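PDB 5OJ5: photosystem II assembly protein Ycf48, which probably assists early photosystem II assembly and the replacement of damaged D1, and is a seven-bladed beta-propeller that binds the C-terminal extension of the D1 precursor. Local coordinates for residues A276-T279 with P280-W284. Residues are numbered along the deposited sequence; the frame is centred on the assembly and turned at random.
Sequences AYRT and PNEVW
R278 and E282 meet through matched first torsions: each CG stands anti to its own backbone N (chi1 -173° and -174°), and while the glutamate runs on extended, the arginine bends at chi3 and turns its guanidinium onto the carboxylate. The grip is a side-on, two-pronged salt bridge, R278 NE donating to E282 OE2 and R278 NH2 to E282 OE1, each at 2.8 Å. Both oxygens lie close to the guanidinium plane, yet they are approached from above the carboxylate, the two flat groups being turned 58° apart. That leaves the anti lone pair of E282 OE2 to W284, whose indole NE1 donates to it over 2.8 Å; OE2 thus accepts from two donors and OE1 from one, three bonds that together hold the carboxylate's rotation, and the positive guanidinium would be expected to favour its ionised form. T279 CG2 lies above one face of the guanidinium, offset toward its rim.

Within the turn, T279 OG1, placed between backbone N and carbonyl carbon, accepts from E282 N at 3.0 Å and weakly from N281 N. R278 N closes the loop on E282 O at 2.9 Å, and A276 and W284 form the hydrogen-bonded antiparallel pair beyond it. The non-hydrogen-bonded pair, Y277 and V283, projects from the opposite face of the sheet to A276 and W284: V283 CG1 sits 4.0 Å above the centre of the Y277 ring in a CH-pi contact.

The hairpin joins strands 272-277 and 283-287 of one four-stranded propeller blade. A276, R278 and W284 pack on strand 317-320 of another sheet, R278 NH1 is hydrogen-bonded to P323 O, and V283 pairs onward with S295 of strand 292-295.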
loop_
_atom_site.group_PDB
_atom_site.type_symbol
_atom_site.label_atom_id
_atom_site.label_comp_id
_atom_site.label_asym_id
_atom_site.label_seq_id
_atom_site.Cartn_x
_atom_site.Cartn_y
_atom_site.Cartn_z
ATOM N N ALA A 276 3.818 -8.672 -0.187
ATOM C CA ALA A 276 3.014 -8.702 -1.396
ATOM C C ALA A 276 3.410 -9.854 -2.283
ATOM O O ALA A 276 4.580 -10.242 -2.338
ATOM C CB ALA A 276 3.135 -7.388 -2.187
ATOM N N TYR A 277 2.439 -10.373 -3.015
ATOM C CA TYR A 277 2.630 -11.485 -3.927
ATOM C C TYR A 277 2.874 -10.990 -5.347
ATOM O O TYR A 277 2.094 -10.197 -5.882
ATOM C CB TYR A 277 1.404 -12.397 -3.941
ATOM C CG TYR A 277 1.186 -13.191 -2.677
ATOM C CD1 TYR A 277 1.386 -14.564 -2.675
ATOM C CD2 TYR A 277 0.780 -12.574 -1.475
ATOM C CE1 TYR A 277 1.178 -15.300 -1.522
ATOM C CE2 TYR A 277 0.596 -13.328 -0.317
ATOM C CZ TYR A 277 0.788 -14.683 -0.347
ATOM O OH TYR A 277 0.573 -15.391 0.817
ATOM N N ARG A 278 3.926 -11.472 -5.977
ATOM C CA ARG A 278 4.095 -11.248 -7.414
ATOM C C ARG A 278 3.282 -12.251 -8.215
ATOM O O ARG A 278 2.771 -11.926 -9.295
ATOM C CB ARG A 278 5.589 -11.337 -7.790
ATOM C CG ARG A 278 5.818 -10.934 -9.234
ATOM C CD ARG A 278 7.287 -10.981 -9.620
ATOM N NE ARG A 278 7.836 -12.327 -9.663
ATOM C CZ ARG A 278 7.724 -13.155 -10.697
ATOM N NH1 ARG A 278 7.103 -12.737 -11.797
ATOM N NH2 ARG A 278 8.267 -14.354 -10.622
ATOM N N THR A 279 3.214 -13.497 -7.718
ATOM C CA THR A 279 2.480 -14.590 -8.322
ATOM C C THR A 279 1.859 -15.351 -7.163
ATOM O O THR A 279 2.164 -15.060 -6.005
ATOM C CB THR A 279 3.420 -15.543 -9.081
ATOM O OG1 THR A 279 4.241 -16.212 -8.134
ATOM C CG2 THR A 279 4.238 -14.797 -10.130
ATOM N N PRO A 280 1.044 -16.372 -7.409
ATOM C CA PRO A 280 0.472 -17.099 -6.272
ATOM C C PRO A 280 1.509 -17.728 -5.362
ATOM O O PRO A 280 1.235 -17.872 -4.167
ATOM C CB PRO A 280 -0.429 -18.154 -6.939
ATOM C CG PRO A 280 -0.860 -17.522 -8.212
ATOM C CD PRO A 280 0.324 -16.677 -8.661
ATOM N N ASN A 281 2.694 -18.117 -5.868
ATOM C CA ASN A 281 3.693 -18.766 -5.016
ATOM C C ASN A 281 4.871 -17.874 -4.629
ATOM O O ASN A 281 5.616 -18.225 -3.707
ATOM C CB ASN A 281 4.247 -19.993 -5.747
ATOM C CG ASN A 281 3.206 -21.052 -5.957
ATOM O OD1 ASN A 281 2.309 -21.235 -5.134
ATOM N ND2 ASN A 281 3.313 -21.757 -7.063
ATOM N N GLU A 282 5.083 -16.749 -5.314
ATOM C CA GLU A 282 6.244 -15.911 -5.054
ATOM C C GLU A 282 5.826 -14.688 -4.261
ATOM O O GLU A 282 5.055 -13.841 -4.747
ATOM C CB GLU A 282 6.972 -15.533 -6.345
ATOM C CG GLU A 282 8.229 -14.797 -6.029
ATOM C CD GLU A 282 8.969 -14.359 -7.269
ATOM O OE1 GLU A 282 9.256 -15.221 -8.128
ATOM O OE2 GLU A 282 9.261 -13.155 -7.417
ATOM N N VAL A 283 6.351 -14.596 -3.053
ATOM C CA VAL A 283 5.974 -13.579 -2.084
ATOM C C VAL A 283 7.204 -12.770 -1.734
ATOM O O VAL A 283 8.290 -13.321 -1.575
ATOM C CB VAL A 283 5.443 -14.219 -0.786
ATOM C CG1 VAL A 283 4.639 -13.167 -0.013
ATOM C CG2 VAL A 283 4.609 -15.482 -1.066
ATOM N N TRP A 284 7.035 -11.452 -1.612
ATOM C CA TRP A 284 8.085 -10.543 -1.193
ATOM C C TRP A 284 7.701 -9.919 0.142
ATOM O O TRP A 284 6.533 -9.614 0.407
ATOM C CB TRP A 284 8.334 -9.490 -2.268
ATOM C CG TRP A 284 9.005 -10.065 -3.471
ATOM C CD1 TRP A 284 8.400 -10.707 -4.515
ATOM C CD2 TRP A 284 10.421 -10.151 -3.685
ATOM N NE1 TRP A 284 9.380 -11.150 -5.399
ATOM C CE2 TRP A 284 10.614 -10.817 -4.907
ATOM C CE3 TRP A 284 11.535 -9.697 -2.958
ATOM C CZ2 TRP A 284 11.890 -11.046 -5.443
ATOM C CZ3 TRP A 284 12.806 -9.956 -3.471
ATOM C CH2 TRP A 284 12.964 -10.603 -4.717
#